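Local coordinates for pyruvate carboxylase n-terminal domain (Aquifex aeolicus, PDB 1ULZ), which is the biotin carboxylase subunit of pyruvate carboxylase, a member of the ATP-grasp family that joins three sequence families in one chain, at residues 154-159 with 178-183; 146-151 with 171-176; 200-205 with 282-287; 422-427 with 437-442. The protein carries 1 engineered substitution. All blocks are in the same frame, centred on the assembly; numbering follows the deposited sequence.

Interactions 1, 2 and 3 lie in the ATP-grasp part of the chain, whereas interaction 4 belongs to the C-terminal biotin carboxylase part. Interactions 1 and 2 have centres 12 Å apart and share helix 173-189; their segments alternate along the chain, helix 140-150 and strand 154-158 preceding the shared helix. Interaction 3 follows later in sequence, about 17 Å from interaction 2 and 20 Å from interaction 1 between centres, and is tied to interaction 2 by a salt bridge from Arg171 to Glu203. Interaction 4 comes last, with its centre about 21 Å from that of interaction 3; a probable hydrogen bond between Pro205 and Thr437 joins them. Segment 200-205 thus connects the small three-stranded sheet with the C-terminal part.

Interaction 1: 154-159 with 178-183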
loop_
_atom_site.group_PDB
_atom_site.type_symbol
_atom_site.label_atom_id
_atom_site.label_comp_id
_atom_site.label_asym_id
_atom_site.label_seq_id
_atom_site.Cartn_x
_atom_site.Cartn_y
_atom_site.Cartn_z
ATOM N N VAL A 154 41.860 4.632 16.708
ATOM C CA VAL A 154 41.516 3.630 17.707
ATOM C C VAL A 154 41.046 4.315 18.992
ATOM O O VAL A 154 41.226 5.523 19.161
ATOM C CB VAL A 154 42.723 2.717 18.029
ATOM C CG1 VAL A 154 43.157 1.973 16.774
ATOM C CG2 VAL A 154 43.878 3.546 18.587
ATOM N N LEU A 155 40.447 3.541 19.890
ATOM C CA LEU A 155 39.940 4.066 21.151
ATOM C C LEU A 155 40.643 3.415 22.342
ATOM O O LEU A 155 40.822 2.200 22.376
ATOM C CB LEU A 155 38.433 3.793 21.280
ATOM C CG LEU A 155 37.478 4.167 20.149
ATOM C CD1 LEU A 155 36.081 3.663 20.505
ATOM C CD2 LEU A 155 37.467 5.676 19.934
ATOM N N LEU A 156 41.025 4.230 23.319
ATOM C CA LEU A 156 41.679 3.735 24.526
ATOM C C LEU A 156 40.775 4.103 25.697
ATOM O O LEU A 156 40.299 5.233 25.772
ATOM C CB LEU A 156 43.043 4.404 24.695
ATOM C CG LEU A 156 43.886 4.008 25.907
ATOM C CD1 LEU A 156 44.279 2.545 25.804
ATOM C CD2 LEU A 156 45.131 4.896 25.974
ATOM N N LYS A 157 40.522 3.162 26.602
ATOM C CA LYS A 157 39.671 3.465 27.747
ATOM C C LYS A 157 39.982 2.630 28.977
ATOM O O LYS A 157 40.237 1.430 28.881
ATOM C CB LYS A 157 38.192 3.301 27.380
ATOM C CG LYS A 157 37.721 1.868 27.182
ATOM C CD LYS A 157 36.266 1.854 26.684
ATOM C CE LYS A 157 35.626 0.465 26.767
ATOM N NZ LYS A 157 34.588 0.412 27.861
ATOM N N ALA A 158 39.961 3.283 30.135
ATOM C CA ALA A 158 40.234 2.619 31.403
ATOM C C ALA A 158 38.944 1.987 31.914
ATOM O O ALA A 158 37.871 2.586 31.824
ATOM C CB ALA A 158 40.768 3.625 32.410
ATOM N N THR A 159 39.038 0.773 32.442
ATOM C CA THR A 159 37.848 0.101 32.941
ATOM C C THR A 159 37.970 -0.294 34.405
ATOM O O THR A 159 37.145 -1.045 34.913
ATOM C CB THR A 159 37.532 -1.159 32.114
ATOM O OG1 THR A 159 38.553 -2.140 32.330
ATOM C CG2 THR A 159 37.474 -0.812 30.626
ATOM N N LYS A 178 50.665 9.256 23.948
ATOM C CA LYS A 178 50.294 10.288 24.911
ATOM C C LYS A 178 49.053 9.926 25.730
ATOM O O LYS A 178 49.006 10.180 26.935
ATOM C CB LYS A 178 50.092 11.619 24.185
ATOM C CG LYS A 178 51.406 12.198 23.670
ATOM C CD LYS A 178 51.211 13.361 22.704
ATOM C CE LYS A 178 52.572 13.983 22.352
ATOM N NZ LYS A 178 52.463 15.169 21.467
ATOM N N ASN A 179 48.053 9.329 25.084
ATOM C CA ASN A 179 46.842 8.934 25.791
ATOM C C ASN A 179 47.113 7.771 26.735
ATOM O O ASN A 179 46.525 7.686 27.813
ATOM C CB ASN A 179 45.736 8.541 24.808
ATOM C CG ASN A 179 45.093 9.739 24.150
ATOM O OD1 ASN A 179 44.843 10.749 24.800
ATOM N ND2 ASN A 179 44.808 9.631 22.855
ATOM N N TYR A 180 47.998 6.870 26.323
ATOM C CA TYR A 180 48.327 5.717 27.147
ATOM C C TYR A 180 49.043 6.158 28.420
ATOM O O TYR A 180 48.754 5.663 29.505
ATOM C CB TYR A 180 49.226 4.739 26.381
ATOM C CG TYR A 180 49.420 3.425 27.106
ATOM C CD1 TYR A 180 48.589 2.340 26.851
ATOM C CD2 TYR A 180 50.400 3.285 28.082
ATOM C CE1 TYR A 180 48.727 1.151 27.550
ATOM C CE2 TYR A 180 50.546 2.101 28.788
ATOM C CZ TYR A 180 49.707 1.037 28.519
ATOM O OH TYR A 180 49.844 -0.147 29.220
ATOM N N GLU A 181 49.976 7.093 28.282
ATOM C CA GLU A 181 50.730 7.581 29.429
ATOM C C GLU A 181 49.852 8.375 30.389
ATOM O O GLU A 181 49.946 8.207 31.608
ATOM C CB GLU A 181 51.910 8.427 28.951
ATOM C CG GLU A 181 52.732 7.706 27.896
ATOM C CD GLU A 181 54.084 8.339 27.645
ATOM O OE1 GLU A 181 54.170 9.584 27.576
ATOM O OE2 GLU A 181 55.065 7.582 27.497
ATOM N N GLN A 182 48.988 9.226 29.840
ATOM C CA GLN A 182 48.091 10.033 30.661
ATOM C C GLN A 182 47.130 9.143 31.428
ATOM O O GLN A 182 46.827 9.392 32.599
ATOM C CB GLN A 182 47.294 11.000 29.786
ATOM C CG GLN A 182 46.235 11.815 30.536
ATOM C CD GLN A 182 46.804 12.640 31.688
ATOM O OE1 GLN A 182 47.876 13.238 31.573
ATOM N NE2 GLN A 182 46.072 12.688 32.801
ATOM N N ALA A 183 46.655 8.097 30.762
ATOM C CA ALA A 183 45.718 7.173 31.374
ATOM C C ALA A 183 46.350 6.348 32.491
ATOM O O ALA A 183 45.745 6.165 33.551
ATOM C CB ALA A 183 45.128 6.247 30.311
#
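Leu156 projects from strand 154-158 onto the backbone of Asn179 and Tyr180 in helix 173-189, a helix-on-sheet contact within the ATP-grasp fold. The strand is the middle member of a small antiparallel sheet, between strands 168-170 and 196-200. The two backbones come closest at Leu156 and Tyr180, whose CA atoms lie 7.4 Å apart, and the segments together bury 154 Å².

The CB of Leu156 points toward the helix but stops short of touching it. With CG anti to the backbone N (chi1 -180°), the side chain reaches straight out from the strand, and CG serves mainly as the branch point from which the methyls diverge. CD1 comes only loosely near the ring, 4.4 Å from Tyr180 CD1. CD2 goes further and lands on the helix itself, 3.5 Å from Tyr180 N and 3.6 Å from Asn179 C, so one methyl presses on the peptide link between the two residues. The same methyl meets the first side-chain carbon of each residue, at 3.9 Å from Asn179 CB and 4.1 Å from Tyr180 CB. No hydrogen bond crosses between the segments; the methyl is held by van der Waals contact with a peptide group and two CB atoms.

The helix also meets the two flanking strands. Asn179 ND2 makes a weak hydrogen bond to Ile169 O on strand 168-170, while the Tyr180 side chain touches Leu196 of strand 196-200. One turn further along, the buried Ala183 also turns its CB to the sheet and rests against Arg168; that CB approaches Leu156 CD2 to 4.5 Å.

Interaction 2: 146-151 with 171-176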
loop_
_atom_site.group_PDB
_atom_site.type_symbol
_atom_site.label_atom_id
_atom_site.label_comp_id
_atom_site.label_asym_id
_atom_site.label_seq_id
_atom_site.Cartn_x
_atom_site.Cartn_y
_atom_site.Cartn_z
ATOM N N LEU A 146 49.090 -3.522 18.259
ATOM C CA LEU A 146 47.690 -3.857 18.034
ATOM C C LEU A 146 47.011 -2.801 17.154
ATOM O O LEU A 146 46.236 -3.134 16.252
ATOM C CB LEU A 146 46.964 -3.973 19.372
ATOM C CG LEU A 146 45.475 -4.330 19.326
ATOM C CD1 LEU A 146 45.282 -5.693 18.670
ATOM C CD2 LEU A 146 44.917 -4.333 20.749
ATOM N N ALA A 147 47.312 -1.532 17.414
ATOM C CA ALA A 147 46.730 -0.434 16.647
ATOM C C ALA A 147 47.103 -0.498 15.162
ATOM O O ALA A 147 46.273 -0.221 14.294
ATOM C CB ALA A 147 47.166 0.909 17.247
ATOM N N ARG A 148 48.348 -0.862 14.871
ATOM C CA ARG A 148 48.813 -0.967 13.484
ATOM C C ARG A 148 48.030 -1.994 12.680
ATOM O O ARG A 148 47.698 -1.757 11.525
ATOM C CB ARG A 148 50.299 -1.340 13.426
ATOM C CG ARG A 148 51.229 -0.256 13.905
ATOM C CD ARG A 148 52.682 -0.706 13.897
ATOM N NE ARG A 148 53.479 0.167 14.755
ATOM C CZ ARG A 148 54.143 -0.247 15.827
ATOM N NH1 ARG A 148 54.115 -1.528 16.172
ATOM N NH2 ARG A 148 54.824 0.625 16.561
ATOM N N GLU A 149 47.735 -3.146 13.270
ATOM C CA GLU A 149 46.994 -4.139 12.509
ATOM C C GLU A 149 45.497 -3.891 12.407
ATOM O O GLU A 149 44.877 -4.324 11.443
ATOM C CB GLU A 149 47.247 -5.548 13.042
ATOM C CG GLU A 149 47.139 -5.706 14.517
ATOM C CD GLU A 149 47.129 -7.169 14.899
ATOM O OE1 GLU A 149 47.378 -7.493 16.080
ATOM O OE2 GLU A 149 46.860 -8.000 14.002
ATOM N N ILE A 150 44.904 -3.202 13.380
ATOM C CA ILE A 150 43.474 -2.946 13.287
ATOM C C ILE A 150 43.231 -1.646 12.545
ATOM O O ILE A 150 42.134 -1.407 12.049
ATOM C CB ILE A 150 42.787 -2.893 14.671
ATOM C CG1 ILE A 150 43.362 -1.768 15.521
ATOM C CG2 ILE A 150 42.965 -4.217 15.388
ATOM C CD1 ILE A 150 42.731 -1.701 16.897
ATOM N N GLY A 151 44.269 -0.813 12.464
ATOM C CA GLY A 151 44.163 0.450 11.757
ATOM C C GLY A 151 43.592 1.598 12.562
ATOM O O GLY A 151 42.637 1.413 13.316
ATOM N N ARG A 171 44.274 9.149 16.973
ATOM C CA ARG A 171 44.270 9.171 15.511
ATOM C C ARG A 171 45.579 8.774 14.825
ATOM O O ARG A 171 45.631 8.640 13.604
ATOM C CB ARG A 171 43.813 10.550 15.028
ATOM C CG ARG A 171 42.369 10.864 15.433
ATOM C CD ARG A 171 41.845 12.161 14.822
ATOM N NE ARG A 171 40.475 12.439 15.259
ATOM C CZ ARG A 171 39.394 11.814 14.796
ATOM N NH1 ARG A 171 39.505 10.867 13.869
ATOM N NH2 ARG A 171 38.193 12.131 15.269
ATOM N N ASN A 172 46.628 8.594 15.617
ATOM C CA ASN A 172 47.939 8.186 15.115
ATOM C C ASN A 172 48.726 7.676 16.319
ATOM O O ASN A 172 48.289 7.851 17.456
ATOM C CB ASN A 172 48.659 9.364 14.442
ATOM C CG ASN A 172 48.747 10.581 15.336
ATOM O OD1 ASN A 172 49.331 10.532 16.418
ATOM N ND2 ASN A 172 48.158 11.685 14.889
ATOM N N GLU A 173 49.877 7.050 16.083
ATOM C CA GLU A 173 50.667 6.501 17.184
ATOM C C GLU A 173 51.092 7.506 18.249
ATOM O O GLU A 173 51.179 7.166 19.428
ATOM C CB GLU A 173 51.910 5.783 16.659
ATOM C CG GLU A 173 52.565 4.899 17.717
ATOM C CD GLU A 173 53.801 4.184 17.210
ATOM O OE1 GLU A 173 54.888 4.808 17.173
ATOM O OE2 GLU A 173 53.684 3.000 16.836
ATOM N N GLU A 174 51.367 8.740 17.852
ATOM C CA GLU A 174 51.771 9.733 18.840
ATOM C C GLU A 174 50.648 9.969 19.849
ATOM O O GLU A 174 50.888 10.012 21.060
ATOM C CB GLU A 174 52.140 11.054 18.172
ATOM C CG GLU A 174 52.626 12.077 19.179
ATOM C CD GLU A 174 53.821 11.565 19.980
ATOM O OE1 GLU A 174 54.843 11.208 19.349
ATOM O OE2 GLU A 174 53.741 11.515 21.233
ATOM N N GLU A 175 49.425 10.121 19.348
ATOM C CA GLU A 175 48.278 10.336 20.225
ATOM C C GLU A 175 48.066 9.123 21.125
ATOM O O GLU A 175 47.706 9.266 22.296
ATOM C CB GLU A 175 47.010 10.594 19.410
ATOM C CG GLU A 175 47.102 11.781 18.461
ATOM C CD GLU A 175 45.740 12.373 18.128
ATOM O OE1 GLU A 175 44.753 11.604 18.062
ATOM O OE2 GLU A 175 45.662 13.607 17.929
ATOM N N LEU A 176 48.288 7.932 20.578
ATOM C CA LEU A 176 48.124 6.704 21.352
ATOM C C LEU A 176 49.111 6.733 22.524
ATOM O O LEU A 176 48.738 6.514 23.671
ATOM C CB LEU A 176 48.411 5.478 20.478
ATOM C CG LEU A 176 47.777 4.133 20.860
ATOM C CD1 LEU A 176 48.753 3.015 20.521
ATOM C CD2 LEU A 176 47.430 4.088 22.335
HETATM O O HOH W 1 53.307 2.748 14.074
#
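Arg148 and Glu173 reach for each other across the gap between two helices, and their flat ends are turned steeply: the guanidinium and carboxylate planes stand 72° apart. The meeting is therefore not a flat, two-pronged pairing. A single oxygen, Glu173 OE2, takes the contact at 2.6 Å from Arg148 NH2, a salt bridge whose N-H points poorly at its acceptor (130°), so the hydrogen bond within it is weak. A water bridges the pair as well. It accepts from Arg148 NE at 2.7 Å, sitting at the guanidinium edge in its plane, and donates to the same Glu173 OE2 at 2.8 Å. That oxygen consequently has two donors, one direct and one through water. Arg148 spans the distance because its chain runs extended from CG to NE, and Glu173 answers with CG anti to its backbone N (chi1 -165°) and an extended chain beyond.

The two helices, 140-150 and 173-189, belong to the ATP-grasp part of the chain, with strands 154-158 and 168-170 between them in sequence. Asn172 is the N-cap of the second helix: its OD1 accepts from Glu175 N at 3.0 Å, while Glu175 OE1 accepts from Arg171 N at 2.7 Å. Glu173, in the first turn of that helix, would probably gain from the positive end of the helix dipole as well as from Arg148.

Further in, toward the buried side, the helices meet through carbon. Ala147 CB lies 4.2 Å from Leu176 CD1, both side chains being buried, and both also touch Tyr152, which follows helix 140-150.

Interaction 3: 200-205 with 282-287; sequences KFIENP and NLYFIE
Ile202 lays its terminal methyl over one face of the Tyr284 ring, the main touch in this contact. CD1 stands 4.0 Å from the ring centroid and only 28° off the ring normal, which qualifies it as a CH-pi interaction. It is shifted toward one side of the ring, with CE1 the nearest carbon at 3.6 Å. Both torsions of the isoleucine, chi1 -50° and chi2 -58°, fold the CG1 branch so that its methyl lies over the tyrosine.

Lys200 adds a looser touch, its chain crossing the tyrosine at about a right angle. Its CE comes to 4.1 Å from Tyr284 OH, a van der Waals distance rather than a polar one. That hydroxyl has its own partner in the second shell: it is hydrogen-bonded to Asp278, which anchors the far end of the ring, while Val130 also touches the tyrosine side chain.

Both segments belong to the ATP-grasp part of the chain. Tyr284 lies on strand 283-289, an outermost strand within this chain of the large antiparallel sheet. Its backbone pairs with Ile276 of strand 269-277, and a classic beta bulge follows at Ile286 and Glu287. Segment 200-205, the link from strand 196-200 to strand 206-214, sets Lys200 and Ile202 against that edge strand.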
loop_
_atom_site.group_PDB
_atom_site.type_symbol
_atom_site.label_atom_id
_atom_site.label_comp_id
_atom_site.label_asym_id
_atom_site.label_seq_id
_atom_site.Cartn_x
_atom_site.Cartn_y
_atom_site.Cartn_z
ATOM N N LYS A 200 38.946 -0.570 17.895
ATOM C CA LYS A 200 38.982 0.182 16.651
ATOM C C LYS A 200 37.862 1.218 16.730
ATOM O O LYS A 200 36.768 0.909 17.205
ATOM C CB LYS A 200 38.738 -0.750 15.468
ATOM C CG LYS A 200 39.055 -0.140 14.115
ATOM C CD LYS A 200 38.645 -1.100 13.000
ATOM C CE LYS A 200 39.299 -0.736 11.683
ATOM N NZ LYS A 200 38.949 0.634 11.239
ATOM N N PHE A 201 38.140 2.444 16.288
ATOM C CA PHE A 201 37.152 3.523 16.303
ATOM C C PHE A 201 36.420 3.560 14.967
ATOM O O PHE A 201 37.028 3.850 13.934
ATOM C CB PHE A 201 37.841 4.882 16.524
ATOM C CG PHE A 201 36.883 6.058 16.594
ATOM C CD1 PHE A 201 37.330 7.348 16.339
ATOM C CD2 PHE A 201 35.556 5.880 16.953
ATOM C CE1 PHE A 201 36.478 8.434 16.442
ATOM C CE2 PHE A 201 34.692 6.966 17.060
ATOM C CZ PHE A 201 35.155 8.248 16.804
ATOM N N ILE A 202 35.122 3.261 14.987
ATOM C CA ILE A 202 34.308 3.294 13.767
ATOM C C ILE A 202 33.610 4.644 13.797
ATOM O O ILE A 202 32.543 4.792 14.391
ATOM C CB ILE A 202 33.243 2.175 13.755
ATOM C CG1 ILE A 202 33.901 0.831 14.072
ATOM C CG2 ILE A 202 32.586 2.104 12.382
ATOM C CD1 ILE A 202 35.021 0.464 13.112
ATOM N N GLU A 203 34.228 5.625 13.151
ATOM C CA GLU A 203 33.732 6.999 13.138
ATOM C C GLU A 203 32.632 7.318 12.122
ATOM O O GLU A 203 32.680 6.866 10.974
ATOM C CB GLU A 203 34.928 7.935 12.939
ATOM C CG GLU A 203 34.605 9.404 12.963
ATOM C CD GLU A 203 35.841 10.249 13.196
ATOM O OE1 GLU A 203 36.922 9.884 12.674
ATOM O OE2 GLU A 203 35.722 11.281 13.897
ATOM N N ASN A 204 31.662 8.134 12.543
ATOM C CA ASN A 204 30.540 8.499 11.674
ATOM C C ASN A 204 29.951 7.191 11.159
ATOM O O ASN A 204 29.849 6.979 9.950
ATOM C CB ASN A 204 31.025 9.326 10.479
ATOM C CG ASN A 204 31.673 10.644 10.890
ATOM O OD1 ASN A 204 32.361 11.279 10.087
ATOM N ND2 ASN A 204 31.449 11.064 12.136
ATOM N N PRO A 205 29.570 6.287 12.071
ATOM C CA PRO A 205 29.008 5.004 11.648
ATOM C C PRO A 205 27.571 5.028 11.153
ATOM O O PRO A 205 26.784 5.914 11.495
ATOM C CB PRO A 205 29.143 4.147 12.901
ATOM C CG PRO A 205 28.865 5.154 13.992
ATOM C CD PRO A 205 29.680 6.356 13.540
ATOM N N ASN A 282 32.054 -1.646 5.493
ATOM C CA ASN A 282 32.387 -2.842 6.262
ATOM C C ASN A 282 31.477 -2.891 7.485
ATOM O O ASN A 282 31.257 -1.875 8.141
ATOM C CB ASN A 282 33.854 -2.804 6.704
ATOM C CG ASN A 282 34.811 -2.989 5.548
ATOM O OD1 ASN A 282 34.862 -4.058 4.934
ATOM N ND2 ASN A 282 35.570 -1.945 5.231
ATOM N N LEU A 283 30.954 -4.074 7.795
ATOM C CA LEU A 283 30.052 -4.227 8.932
ATOM C C LEU A 283 30.686 -4.911 10.136
ATOM O O LEU A 283 31.567 -5.754 9.995
ATOM C CB LEU A 283 28.807 -5.021 8.521
ATOM C CG LEU A 283 28.053 -4.558 7.273
ATOM C CD1 LEU A 283 26.757 -5.347 7.138
ATOM C CD2 LEU A 283 27.756 -3.075 7.372
ATOM N N TYR A 284 30.213 -4.535 11.320
ATOM C CA TYR A 284 30.687 -5.105 12.573
ATOM C C TYR A 284 29.458 -5.355 13.455
ATOM O O TYR A 284 28.704 -4.430 13.760
ATOM C CB TYR A 284 31.649 -4.146 13.278
ATOM C CG TYR A 284 32.750 -3.598 12.396
ATOM C CD1 TYR A 284 32.541 -2.468 11.609
ATOM C CD2 TYR A 284 34.008 -4.190 12.369
ATOM C CE1 TYR A 284 33.550 -1.939 10.830
ATOM C CE2 TYR A 284 35.027 -3.667 11.587
ATOM C CZ TYR A 284 34.794 -2.541 10.823
ATOM O OH TYR A 284 35.809 -2.000 10.059
ATOM N N PHE A 285 29.260 -6.606 13.854
ATOM C CA PHE A 285 28.116 -6.986 14.678
ATOM C C PHE A 285 28.113 -6.331 16.052
ATOM O O PHE A 285 29.141 -6.259 16.721
ATOM C CB PHE A 285 28.065 -8.509 14.819
ATOM C CG PHE A 285 26.986 -9.006 15.738
ATOM C CD1 PHE A 285 27.203 -9.092 17.104
ATOM C CD2 PHE A 285 25.758 -9.400 15.234
ATOM C CE1 PHE A 285 26.216 -9.567 17.954
ATOM C CE2 PHE A 285 24.764 -9.878 16.077
ATOM C CZ PHE A 285 24.992 -9.963 17.437
ATOM N N ILE A 286 26.937 -5.856 16.457
ATOM C CA ILE A 286 26.751 -5.195 17.744
ATOM C C ILE A 286 25.854 -6.014 18.667
ATOM O O ILE A 286 26.216 -6.286 19.814
ATOM C CB ILE A 286 26.104 -3.805 17.566
ATOM C CG1 ILE A 286 27.035 -2.883 16.775
ATOM C CG2 ILE A 286 25.788 -3.208 18.929
ATOM C CD1 ILE A 286 28.353 -2.610 17.467
ATOM N N GLU A 287 24.677 -6.391 18.168
ATOM C CA GLU A 287 23.728 -7.177 18.947
ATOM C C GLU A 287 22.577 -7.685 18.085
ATOM O O GLU A 287 22.440 -7.308 16.921
ATOM C CB GLU A 287 23.153 -6.344 20.090
ATOM C CG GLU A 287 22.233 -5.227 19.625
ATOM C CD GLU A 287 21.678 -4.432 20.784
ATOM O OE1 GLU A 287 21.159 -5.067 21.729
ATOM O OE2 GLU A 287 21.753 -3.183 20.752
#

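Interaction 4: 422-427 with 437-442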
loop_
_atom_site.group_PDB
_atom_site.type_symbol
_atom_site.label_atom_id
_atom_site.label_comp_id
_atom_site.label_asym_id
_atom_site.label_seq_id
_atom_site.Cartn_x
_atom_site.Cartn_y
_atom_site.Cartn_z
ATOM N N ILE A 422 9.582 16.266 6.910
ATOM C CA ILE A 422 9.478 16.948 5.622
ATOM C C ILE A 422 10.795 17.653 5.285
ATOM O O ILE A 422 11.286 17.551 4.164
ATOM C CB ILE A 422 8.305 17.978 5.617
ATOM C CG1 ILE A 422 6.971 17.244 5.794
ATOM C CG2 ILE A 422 8.298 18.769 4.320
ATOM C CD1 ILE A 422 5.745 18.145 5.791
ATOM N N ASN A 423 11.380 18.352 6.253
ATOM C CA ASN A 423 12.642 19.041 6.001
ATOM C C ASN A 423 13.765 18.057 5.642
ATOM O O ASN A 423 14.588 18.332 4.765
ATOM C CB ASN A 423 13.066 19.884 7.211
ATOM C CG ASN A 423 12.262 21.165 7.350
ATOM O OD1 ASN A 423 11.841 21.757 6.357
ATOM N ND2 ASN A 423 12.067 21.612 8.588
ATOM N N ILE A 424 13.802 16.912 6.318
ATOM C CA ILE A 424 14.827 15.917 6.031
ATOM C C ILE A 424 14.702 15.456 4.584
ATOM O O ILE A 424 15.700 15.332 3.878
ATOM C CB ILE A 424 14.714 14.685 6.971
ATOM C CG1 ILE A 424 14.993 15.106 8.417
ATOM C CG2 ILE A 424 15.698 13.606 6.548
ATOM C CD1 ILE A 424 14.903 13.975 9.421
ATOM N N MET A 425 13.472 15.212 4.140
ATOM C CA MET A 425 13.236 14.762 2.771
ATOM C C MET A 425 13.686 15.815 1.760
ATOM O O MET A 425 14.014 15.482 0.624
ATOM C CB MET A 425 11.746 14.455 2.543
ATOM C CG MET A 425 11.160 13.358 3.421
ATOM S SD MET A 425 11.966 11.770 3.174
ATOM C CE MET A 425 12.484 11.375 4.853
ATOM N N LYS A 426 13.689 17.083 2.173
ATOM C CA LYS A 426 14.105 18.184 1.298
ATOM C C LYS A 426 15.599 18.468 1.388
ATOM O O LYS A 426 16.159 19.141 0.524
ATOM C CB LYS A 426 13.390 19.487 1.664
ATOM C CG LYS A 426 11.911 19.545 1.398
ATOM C CD LYS A 426 11.381 20.920 1.788
ATOM C CE LYS A 426 9.894 21.046 1.497
ATOM N NZ LYS A 426 9.374 22.359 1.965
ATOM N N GLU A 427 16.237 17.967 2.440
ATOM C CA GLU A 427 17.649 18.224 2.659
ATOM C C GLU A 427 18.573 17.625 1.604
ATOM O O GLU A 427 18.476 16.448 1.243
ATOM C CB GLU A 427 18.041 17.770 4.073
ATOM C CG GLU A 427 19.332 18.399 4.592
ATOM C CD GLU A 427 20.563 17.698 4.061
ATOM O OE1 GLU A 427 21.583 18.372 3.820
ATOM O OE2 GLU A 427 20.513 16.460 3.894
ATOM N N THR A 437 24.713 8.110 11.390
ATOM C CA THR A 437 23.991 8.207 12.648
ATOM C C THR A 437 24.048 9.603 13.251
ATOM O O THR A 437 23.291 9.918 14.170
ATOM C CB THR A 437 24.535 7.203 13.682
ATOM O OG1 THR A 437 25.957 7.361 13.803
ATOM C CG2 THR A 437 24.207 5.771 13.250
ATOM N N LYS A 438 24.938 10.448 12.744
ATOM C CA LYS A 438 25.042 11.802 13.279
ATOM C C LYS A 438 24.459 12.832 12.317
ATOM O O LYS A 438 24.791 14.024 12.376
ATOM C CB LYS A 438 26.500 12.137 13.584
ATOM C CG LYS A 438 27.392 12.164 12.378
ATOM C CD LYS A 438 28.789 11.709 12.752
ATOM C CE LYS A 438 29.210 12.252 14.115
ATOM N NZ LYS A 438 28.535 11.529 15.251
ATOM N N TYR A 439 23.577 12.362 11.441
ATOM C CA TYR A 439 22.945 13.222 10.457
ATOM C C TYR A 439 22.234 14.435 11.048
ATOM O O TYR A 439 22.443 15.554 10.588
ATOM C CB TYR A 439 21.952 12.413 9.602
ATOM C CG TYR A 439 21.123 13.266 8.669
ATOM C CD1 TYR A 439 19.953 13.871 9.106
ATOM C CD2 TYR A 439 21.530 13.497 7.361
ATOM C CE1 TYR A 439 19.211 14.682 8.268
ATOM C CE2 TYR A 439 20.793 14.311 6.514
ATOM C CZ TYR A 439 19.637 14.898 6.975
ATOM O OH TYR A 439 18.895 15.707 6.144
ATOM N N LEU A 440 21.389 14.222 12.049
ATOM C CA LEU A 440 20.657 15.334 12.646
ATOM C C LEU A 440 21.582 16.370 13.272
ATOM O O LEU A 440 21.409 17.576 13.074
ATOM C CB LEU A 440 19.660 14.821 13.688
ATOM C CG LEU A 440 18.419 14.152 13.092
ATOM C CD1 LEU A 440 17.440 13.792 14.204
ATOM C CD2 LEU A 440 17.769 15.104 12.090
ATOM N N GLU A 441 22.566 15.898 14.024
ATOM C CA GLU A 441 23.523 16.789 14.659
ATOM C C GLU A 441 24.216 17.634 13.591
ATOM O O GLU A 441 24.458 18.823 13.792
ATOM C CB GLU A 441 24.541 15.961 15.447
ATOM C CG GLU A 441 25.697 16.746 16.035
ATOM C CD GLU A 441 26.438 15.948 17.089
ATOM O OE1 GLU A 441 26.708 14.755 16.837
ATOM O OE2 GLU A 441 26.755 16.506 18.165
ATOM N N GLU A 442 24.508 17.017 12.447
ATOM C CA GLU A 442 25.168 17.697 11.338
ATOM C C GLU A 442 24.239 18.559 10.478
ATOM O O GLU A 442 24.706 19.233 9.560
ATOM C CB GLU A 442 25.856 16.678 10.423
ATOM C CG GLU A 442 26.818 15.733 11.133
ATOM C CD GLU A 442 27.541 14.811 10.171
ATOM O OE1 GLU A 442 26.881 14.215 9.290
ATOM O OE2 GLU A 442 28.774 14.672 10.298
#
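Ile424 and Leu440 mark the closest backbone approach, with CA atoms 8.8 Å apart, where the last turn of helix 418-426 faces segment 437-442 in the C-terminal biotin carboxylase region. Glu427, the first residue after that helix, is the N-cap of the next, 428-432, its OE1 accepting from Asp429 N and its OE2 from Phe430 N.

Tyr439 plugs into this corner. The ring and Glu427 come from opposite directions, with ring and carboxylate planes 70° apart. The hydroxyl donates to Glu427 OE2 at 2.9 Å, arriving from above the carboxylate, 37° out of its plane, while OE2 itself lies at the edge of the ring. Together with the Phe430 amide, this gives OE2 two donors, which should fix the rotation of the carboxylate and, probably, stabilise its negative charge in a buried place. The glutamate gets there by a bend at chi2 (-81°), which turns the carboxylate back beside the tyrosine. The hydroxyl, Tyr439 OH, lies tight along the glutamate chain, 3.0 Å from Glu427 CB and 3.1 Å from Glu427 CG. His443 stacks on the tyrosine ring, and its ND1 hydrogen-bonds to Tyr439 O.

The apolar side is carried by Ile424, whose two branches divide the work. CG2 meets the tyrosine, 3.8 Å from Tyr439 OH and 4.1 Å from Tyr439 CE1, and Phe430 of the following helix touches both side chains. The Ile424 and Leu440 side chains cross at about a right angle, and CD1 of Ile424 stops 4.1 Å from Leu440 CD2.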